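Local coordinates for protein tRNA (cytosine(38)-C(5))-methyltransferase (Schizosaccharomyces pombe, PDB 6FDF) that transfers a methyl group from S-adenosyl-L-methionine to C5 of cytosine 38 in the anticodon loop of tRNA(Asp), and less efficiently of tRNA(Glu), at residues A[118-123]-A[173-178]; A[86-91]-A[124-129]. One frame throughout, in Å; residues are numbered along the deposited sequence.

Both contacts draw on strand 121-127, an interior strand of the methyltransferase sheet, and their segments on it follow directly on one another. Contact 1 (118-123 with 173-178) pairs its N-terminal half with the neighbouring antiparallel strand 168-175; contact 2 (86-91 with 124-129) sets its C-terminal end against the loop after strand 78-81. Their centres lie about 23 Å apart, backbone pairing in a buried part of the sheet against side-chain packing at the surface. In contact 1 the I122 side chain is about 13 Å from the bound S-adenosyl-L-homocysteine. In contact 2 the N126 side chain is about 8 Å from it, and the F88 side chain about 4 Å from that of C85, the predicted active-site cysteine.

Contact 1: A[118-123]-A[173-178]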
ATOM      1  N   LEU A 118       8.271  -0.928 -25.132  1.00 30.71           N
ATOM      2  CA  LEU A 118       7.574  -0.213 -24.073  1.00 29.52           C
ATOM      3  C   LEU A 118       6.537  -1.132 -23.429  1.00 33.49           C
ATOM      4  O   LEU A 118       5.833  -1.863 -24.141  1.00 32.69           O
ATOM      5  CB  LEU A 118       6.883   1.032 -24.631  1.00 31.78           C
ATOM      6  CG  LEU A 118       7.750   2.201 -25.084  1.00 31.20           C
ATOM      7  CD1 LEU A 118       6.896   3.199 -25.850  1.00 33.71           C
ATOM      8  CD2 LEU A 118       8.383   2.862 -23.872  1.00 31.79           C
ATOM      9  N   PRO A 119       6.422  -1.142 -22.101  1.00 29.02           N
ATOM     10  CA  PRO A 119       5.360  -1.937 -21.479  1.00 27.22           C
ATOM     11  C   PRO A 119       4.004  -1.420 -21.926  1.00 29.60           C
ATOM     12  O   PRO A 119       3.798  -0.216 -22.091  1.00 31.89           O
ATOM     13  CB  PRO A 119       5.583  -1.726 -19.976  1.00 31.84           C
ATOM     14  CG  PRO A 119       6.349  -0.441 -19.877  1.00 29.63           C
ATOM     15  CD  PRO A 119       7.215  -0.395 -21.109  1.00 28.16           C
ATOM     16  N   GLU A 120       3.077  -2.343 -22.151  1.00 28.72           N
ATOM     17  CA  GLU A 120       1.758  -1.932 -22.600  1.00 29.85           C
ATOM     18  C   GLU A 120       0.906  -1.396 -21.461  1.00 29.72           C
ATOM     19  O   GLU A 120      -0.073  -0.688 -21.717  1.00 33.32           O
ATOM     20  CB  GLU A 120       1.068  -3.100 -23.307  1.00 36.27           C
ATOM     21  CG  GLU A 120       1.737  -3.446 -24.632  1.00 38.91           C
ATOM     22  CD  GLU A 120       1.091  -4.616 -25.348  1.00 52.59           C
ATOM     23  OE1 GLU A 120       0.128  -5.196 -24.809  1.00 47.72           O
ATOM     24  OE2 GLU A 120       1.555  -4.959 -26.456  1.00 56.63           O
ATOM     25  N   TYR A 121       1.245  -1.729 -20.216  1.00 28.74           N
ATOM     26  CA  TYR A 121       0.469  -1.294 -19.063  1.00 28.50           C
ATOM     27  C   TYR A 121       1.407  -0.896 -17.936  1.00 28.55           C
ATOM     28  O   TYR A 121       2.398  -1.581 -17.674  1.00 27.67           O
ATOM     29  CB  TYR A 121      -0.479  -2.400 -18.575  1.00 27.95           C
ATOM     30  CG  TYR A 121      -1.400  -2.902 -19.662  1.00 28.87           C
ATOM     31  CD1 TYR A 121      -0.986  -3.888 -20.551  1.00 33.20           C
ATOM     32  CD2 TYR A 121      -2.664  -2.361 -19.826  1.00 33.88           C
ATOM     33  CE1 TYR A 121      -1.825  -4.331 -21.563  1.00 33.63           C
ATOM     34  CE2 TYR A 121      -3.503  -2.795 -20.830  1.00 34.78           C
ATOM     35  CZ  TYR A 121      -3.080  -3.781 -21.690  1.00 35.13           C
ATOM     36  OH  TYR A 121      -3.916  -4.211 -22.692  1.00 37.51           O
ATOM     37  N   ILE A 122       1.073   0.196 -17.254  1.00 28.92           N
ATOM     38  CA  ILE A 122       1.830   0.669 -16.098  1.00 26.72           C
ATOM     39  C   ILE A 122       0.840   1.052 -15.008  1.00 27.48           C
ATOM     40  O   ILE A 122      -0.160   1.719 -15.282  1.00 29.13           O
ATOM     41  CB  ILE A 122       2.729   1.871 -16.446  1.00 29.70           C
ATOM     42  CG1 ILE A 122       3.683   1.514 -17.584  1.00 27.87           C
ATOM     43  CG2 ILE A 122       3.497   2.335 -15.219  1.00 31.92           C
ATOM     44  CD1 ILE A 122       4.484   2.697 -18.081  1.00 29.70           C
ATOM     45  N   LEU A 123       1.115   0.621 -13.776  1.00 27.15           N
ATOM     46  CA  LEU A 123       0.323   0.978 -12.605  1.00 28.53           C
ATOM     47  C   LEU A 123       1.247   1.655 -11.606  1.00 29.70           C
ATOM     48  O   LEU A 123       2.265   1.078 -11.216  1.00 27.80           O
ATOM     49  CB  LEU A 123      -0.320  -0.259 -11.977  1.00 32.52           C
ATOM     50  CG  LEU A 123      -1.034   0.003 -10.652  1.00 39.84           C
ATOM     51  CD1 LEU A 123      -2.189   0.922 -10.889  1.00 44.37           C
ATOM     52  CD2 LEU A 123      -1.505  -1.308 -10.029  1.00 47.60           C
ATOM     53  N   ALA A 173      -1.913   3.516 -16.763  1.00 27.14           N
ATOM     54  CA  ALA A 173      -1.482   3.926 -18.097  1.00 30.33           C
ATOM     55  C   ALA A 173      -1.571   2.751 -19.058  1.00 28.92           C
ATOM     56  O   ALA A 173      -1.086   1.660 -18.746  1.00 29.91           O
ATOM     57  CB  ALA A 173      -0.045   4.476 -18.076  1.00 29.08           C
ATOM     58  N   ARG A 174      -2.196   2.973 -20.215  1.00 30.29           N
ATOM     59  CA  ARG A 174      -2.227   2.009 -21.309  1.00 30.73           C
ATOM     60  C   ARG A 174      -1.515   2.597 -22.517  1.00 27.31           C
ATOM     61  O   ARG A 174      -1.843   3.708 -22.950  1.00 32.69           O
ATOM     62  CB  ARG A 174      -3.661   1.645 -21.713  1.00 32.97           C
ATOM     63  CG  ARG A 174      -4.500   0.976 -20.644  1.00 32.88           C
ATOM     64  CD  ARG A 174      -5.925   0.873 -21.133  1.00 32.65           C
ATOM     65  NE  ARG A 174      -6.777   0.091 -20.242  1.00 35.26           N
ATOM     66  CZ  ARG A 174      -8.107   0.070 -20.321  1.00 37.81           C
ATOM     67  NH1 ARG A 174      -8.819  -0.655 -19.462  1.00 37.38           N
ATOM     68  NH2 ARG A 174      -8.730   0.787 -21.252  1.00 41.24           N
ATOM     69  N   LEU A 175      -0.563   1.846 -23.068  1.00 29.96           N
ATOM     70  CA  LEU A 175       0.128   2.268 -24.282  1.00 31.78           C
ATOM     71  C   LEU A 175      -0.820   2.267 -25.481  1.00 34.31           C
ATOM     72  O   LEU A 175      -1.571   1.308 -25.691  1.00 35.36           O
ATOM     73  CB  LEU A 175       1.313   1.341 -24.544  1.00 31.07           C
ATOM     74  CG  LEU A 175       2.213   1.677 -25.732  1.00 31.85           C
ATOM     75  CD1 LEU A 175       2.991   2.963 -25.487  1.00 36.17           C
ATOM     76  CD2 LEU A 175       3.161   0.522 -25.981  1.00 32.90           C
ATOM     77  N   ASN A 176      -0.770   3.346 -26.268  1.00 30.65           N
ATOM     78  CA  ASN A 176      -1.494   3.461 -27.541  1.00 35.69           C
ATOM     79  C   ASN A 176      -2.965   3.049 -27.427  1.00 42.42           C
ATOM     80  O   ASN A 176      -3.480   2.260 -28.222  1.00 43.19           O
ATOM     81  CB  ASN A 176      -0.793   2.653 -28.639  1.00 41.45           C
ATOM     82  CG  ASN A 176       0.632   3.122 -28.899  1.00 43.58           C
ATOM     83  OD1 ASN A 176       1.537   2.313 -29.119  1.00 45.03           O
ATOM     84  ND2 ASN A 176       0.834   4.434 -28.895  1.00 40.25           N
ATOM     85  N   PHE A 177      -3.656   3.603 -26.433  1.00 40.01           N
ATOM     86  CA  PHE A 177      -5.078   3.336 -26.232  1.00 40.91           C
ATOM     87  C   PHE A 177      -5.870   4.607 -26.513  1.00 41.00           C
ATOM     88  O   PHE A 177      -5.623   5.644 -25.889  1.00 40.56           O
ATOM     89  CB  PHE A 177      -5.351   2.836 -24.813  1.00 39.35           C
ATOM     90  CG  PHE A 177      -6.811   2.692 -24.498  1.00 41.56           C
ATOM     91  CD1 PHE A 177      -7.530   1.609 -24.980  1.00 43.44           C
ATOM     92  CD2 PHE A 177      -7.469   3.638 -23.729  1.00 41.16           C
ATOM     93  CE1 PHE A 177      -8.879   1.472 -24.703  1.00 44.35           C
ATOM     94  CE2 PHE A 177      -8.817   3.507 -23.446  1.00 44.48           C
ATOM     95  CZ  PHE A 177      -9.522   2.420 -23.931  1.00 44.72           C
ATOM     96  N   LYS A 178      -6.832   4.518 -27.432  1.00 40.37           N
ATOM     97  CA  LYS A 178      -7.577   5.677 -27.908  1.00 47.12           C
ATOM     98  C   LYS A 178      -9.054   5.623 -27.539  1.00 50.35           C
ATOM     99  O   LYS A 178      -9.838   6.441 -28.035  1.00 51.34           O
ATOM    100  CB  LYS A 178      -7.426   5.815 -29.425  1.00 51.13           C
ATOM    101  CG  LYS A 178      -5.993   5.993 -29.902  1.00 59.78           C
ATOM    102  CD  LYS A 178      -5.319   7.180 -29.226  1.00 65.87           C
ATOM    103  CE  LYS A 178      -3.939   7.446 -29.819  1.00 69.13           C
ATOM    104  NZ  LYS A 178      -3.034   6.269 -29.686  1.00 73.73           N
TER
HETATM  105  O   HOH W   1      -1.921  -0.867 -24.023  1.00 44.18           O
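L175 reaches across to the chain that leads into strand 121-127. Its CB rests against two backbone oxygens, E120 O at 3.7 Å and P119 O at 3.8 Å. With CG anti to the backbone N (chi1 -176°), the fork reaches L118: CD2 lies beside L118 CB, and CD1 meets L118 CD1 at 3.9 Å, the two leucines crossing at about a right angle. Y148, on strand 148-155, touches both. In the antiparallel backbones beneath, I122 and A173 form a hydrogen-bonded pair, with I122 N to A173 O at 3.0 Å and A173 N to I122 O at 2.9 Å. This is the antiparallel end of the class I methyltransferase sheet, where strand 168-175 is inserted between 121-127 and 148-155. E120 O accepts from L175 N (2.9 Å, 172° at the hydrogen) and also from a water, which donates its other hydrogen to L175 O and sits over one face of the Y121 ring, toward its rim. R174 CG packs obliquely on Y121, 3.9 Å from CD2. Farther out, NE and NH1 bond to L328 O and L327 O, W181 is the cation-pi partner, and NH2 sits above the F177 ring, near its rim.

Contact 2: A[86-91]-A[124-129]; sequences QPFTRI and IENVQG
N126 OD1 faces the rim of the F88 ring, 4.1 Å from CE1 and near the ring plane, while it also accepts a weak bond from V127 N (3.1 Å, 140° at the hydrogen). The amide and ring planes stand 48° apart. At the other end of that amide, ND2 bonds weakly to E125 O and to P83 O, making three weak bonds that together probably help set its rotation. F88 carries most of the contact, its ring pushing edge-first toward N126 and V127. CZ meets V127 CG2 at 3.6 Å, the valine having turned CG1 anti to its carbonyl carbon (chi1 -58°) and left CG2 to face the ring. CE2 lies 3.6 Å from G129 C, meeting that peptide obliquely. The same valine methyl is approached from another side by the Q86 amide, with OE1 3.9 Å from CG2. No hydrogen bond crosses between the segments. E125, N126 and V127 spell the ENV signature of C5-cytosine methyltransferases, set here against the loop that carries C85, a pairing characteristic of the family's active site.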
ATOM      1  N   GLN A  86       8.728  11.198  -1.753  1.00 45.76           N
ATOM      2  CA  GLN A  86       8.839  12.275  -0.776  1.00 44.20           C
ATOM      3  C   GLN A  86      10.307  12.507  -0.413  1.00 44.56           C
ATOM      4  O   GLN A  86      11.086  11.552  -0.342  1.00 40.96           O
ATOM      5  CB  GLN A  86       8.041  11.947   0.485  1.00 43.19           C
ATOM      6  CG  GLN A  86       6.616  11.500   0.230  1.00 51.01           C
ATOM      7  CD  GLN A  86       5.704  11.764   1.412  1.00 61.75           C
ATOM      8  OE1 GLN A  86       5.218  10.835   2.058  1.00 64.48           O
ATOM      9  NE2 GLN A  86       5.467  13.039   1.701  1.00 67.15           N
ATOM     10  N   PRO A  87      10.719  13.764  -0.180  1.00 45.26           N
ATOM     11  CA  PRO A  87       9.876  14.963  -0.209  1.00 44.47           C
ATOM     12  C   PRO A  87       9.583  15.414  -1.633  1.00 46.49           C
ATOM     13  O   PRO A  87      10.453  15.322  -2.503  1.00 43.86           O
ATOM     14  CB  PRO A  87      10.726  16.001   0.524  1.00 44.41           C
ATOM     15  CG  PRO A  87      12.121  15.602   0.212  1.00 44.83           C
ATOM     16  CD  PRO A  87      12.119  14.091   0.140  1.00 46.55           C
ATOM     17  N   PHE A  88       8.359  15.887  -1.863  1.00 45.76           N
ATOM     18  CA  PHE A  88       7.981  16.336  -3.199  1.00 46.86           C
ATOM     19  C   PHE A  88       8.811  17.536  -3.639  1.00 49.24           C
ATOM     20  O   PHE A  88       9.148  17.663  -4.823  1.00 54.84           O
ATOM     21  CB  PHE A  88       6.484  16.644  -3.225  1.00 50.39           C
ATOM     22  CG  PHE A  88       5.628  15.431  -2.988  1.00 49.74           C
ATOM     23  CD1 PHE A  88       5.951  14.221  -3.578  1.00 40.85           C
ATOM     24  CD2 PHE A  88       4.524  15.491  -2.154  1.00 59.53           C
ATOM     25  CE1 PHE A  88       5.176  13.096  -3.358  1.00 46.22           C
ATOM     26  CE2 PHE A  88       3.748  14.369  -1.928  1.00 57.85           C
ATOM     27  CZ  PHE A  88       4.077  13.170  -2.531  1.00 55.38           C
ATOM     28  N   THR A  89       9.154  18.424  -2.707  1.00 52.56           N
ATOM     29  CA  THR A  89      10.064  19.536  -2.968  1.00 59.18           C
ATOM     30  C   THR A  89      11.297  19.369  -2.088  1.00 57.41           C
ATOM     31  O   THR A  89      11.232  19.595  -0.875  1.00 58.73           O
ATOM     32  CB  THR A  89       9.385  20.880  -2.704  1.00 65.90           C
ATOM     33  OG1 THR A  89       8.286  21.046  -3.609  1.00 69.90           O
ATOM     34  CG2 THR A  89      10.371  22.025  -2.899  1.00 68.03           C
ATOM     35  N   ARG A  90      12.410  18.965  -2.690  1.00 55.08           N
ATOM     36  CA  ARG A  90      13.647  18.779  -1.949  1.00 62.28           C
ATOM     37  C   ARG A  90      14.356  20.112  -1.726  1.00 60.87           C
ATOM     38  O   ARG A  90      14.272  21.032  -2.547  1.00 63.39           O
ATOM     39  CB  ARG A  90      14.568  17.809  -2.686  1.00 66.63           C
ATOM     40  CG  ARG A  90      15.753  17.333  -1.862  1.00 70.69           C
ATOM     41  CD  ARG A  90      16.537  16.266  -2.599  1.00 66.68           C
ATOM     42  NE  ARG A  90      15.688  15.114  -2.888  1.00 63.68           N
ATOM     43  CZ  ARG A  90      15.528  14.079  -2.068  1.00 59.75           C
ATOM     44  NH1 ARG A  90      16.171  14.043  -0.907  1.00 61.34           N
ATOM     45  NH2 ARG A  90      14.731  13.078  -2.412  1.00 55.78           N
ATOM     46  N   ILE A  91      15.061  20.209  -0.598  1.00 51.58           N
ATOM     47  CA  ILE A  91      15.844  21.390  -0.256  1.00 56.37           C
ATOM     48  C   ILE A  91      17.316  20.993  -0.223  1.00 66.14           C
ATOM     49  O   ILE A  91      17.668  19.824  -0.040  1.00 68.02           O
ATOM     50  CB  ILE A  91      15.417  22.013   1.093  1.00 56.25           C
ATOM     51  CG1 ILE A  91      13.904  21.915   1.292  1.00 52.14           C
ATOM     52  CG2 ILE A  91      15.867  23.473   1.193  1.00 62.19           C
ATOM     53  CD1 ILE A  91      13.452  22.268   2.705  1.00 49.56           C
ATOM     54  N   ILE A 124       0.896   2.875 -11.200  1.00 28.18           N
ATOM     55  CA  ILE A 124       1.675   3.661 -10.251  1.00 26.72           C
ATOM     56  C   ILE A 124       0.798   3.950  -9.042  1.00 27.32           C
ATOM     57  O   ILE A 124      -0.356   4.359  -9.199  1.00 30.60           O
ATOM     58  CB  ILE A 124       2.170   4.975 -10.883  1.00 29.45           C
ATOM     59  CG1 ILE A 124       2.893   4.691 -12.203  1.00 32.15           C
ATOM     60  CG2 ILE A 124       3.120   5.706  -9.931  1.00 32.51           C
ATOM     61  CD1 ILE A 124       3.303   5.947 -12.937  1.00 30.97           C
ATOM     62  N   GLU A 125       1.342   3.748  -7.846  1.00 28.26           N
ATOM     63  CA  GLU A 125       0.643   4.068  -6.605  1.00 27.94           C
ATOM     64  C   GLU A 125       1.508   5.010  -5.777  1.00 30.85           C
ATOM     65  O   GLU A 125       2.732   4.868  -5.740  1.00 30.61           O
ATOM     66  CB  GLU A 125       0.323   2.791  -5.812  1.00 32.47           C
ATOM     67  CG  GLU A 125      -0.594   3.013  -4.620  1.00 36.86           C
ATOM     68  CD  GLU A 125       0.147   3.090  -3.298  1.00 39.76           C
ATOM     69  OE1 GLU A 125       1.394   3.126  -3.303  1.00 43.48           O
ATOM     70  OE2 GLU A 125      -0.528   3.095  -2.249  1.00 40.98           O
ATOM     71  N   ASN A 126       0.886   5.983  -5.121  1.00 28.94           N
ATOM     72  CA  ASN A 126       1.657   6.902  -4.293  1.00 29.43           C
ATOM     73  C   ASN A 126       0.738   7.534  -3.255  1.00 32.21           C
ATOM     74  O   ASN A 126      -0.471   7.298  -3.242  1.00 32.78           O
ATOM     75  CB  ASN A 126       2.345   7.966  -5.147  1.00 32.63           C
ATOM     76  CG  ASN A 126       3.731   8.291  -4.642  1.00 39.40           C
ATOM     77  OD1 ASN A 126       3.918   9.233  -3.874  1.00 44.50           O
ATOM     78  ND2 ASN A 126       4.708   7.486  -5.041  1.00 35.17           N
ATOM     79  N   VAL A 127       1.328   8.342  -2.377  1.00 30.91           N
ATOM     80  CA  VAL A 127       0.557   9.027  -1.342  1.00 36.09           C
ATOM     81  C   VAL A 127      -0.216  10.189  -1.947  1.00 37.87           C
ATOM     82  O   VAL A 127       0.155  10.753  -2.985  1.00 35.25           O
ATOM     83  CB  VAL A 127       1.468   9.510  -0.196  1.00 43.83           C
ATOM     84  CG1 VAL A 127       2.226   8.337   0.414  1.00 49.30           C
ATOM     85  CG2 VAL A 127       2.422  10.578  -0.693  1.00 42.15           C
ATOM     86  N   GLN A 128      -1.324  10.540  -1.296  1.00 33.43           N
ATOM     87  CA  GLN A 128      -2.072  11.725  -1.680  1.00 38.60           C
ATOM     88  C   GLN A 128      -1.163  12.948  -1.648  1.00 39.56           C
ATOM     89  O   GLN A 128      -0.369  13.132  -0.721  1.00 44.07           O
ATOM     90  CB  GLN A 128      -3.264  11.918  -0.743  1.00 45.31           C
ATOM     91  CG  GLN A 128      -4.174  13.070  -1.119  1.00 56.92           C
ATOM     92  CD  GLN A 128      -5.437  13.097  -0.283  1.00 62.79           C
ATOM     93  OE1 GLN A 128      -5.474  12.552   0.820  1.00 62.43           O
ATOM     94  NE2 GLN A 128      -6.478  13.736  -0.803  1.00 67.06           N
ATOM     95  N   GLY A 129      -1.292  13.794  -2.656  1.00 42.71           N
ATOM     96  CA  GLY A 129      -0.410  14.922  -2.824  1.00 45.75           C
ATOM     97  C   GLY A 129       0.690  14.692  -3.835  1.00 38.23           C
ATOM     98  O   GLY A 129       1.312  15.658  -4.285  1.00 39.57           O
TER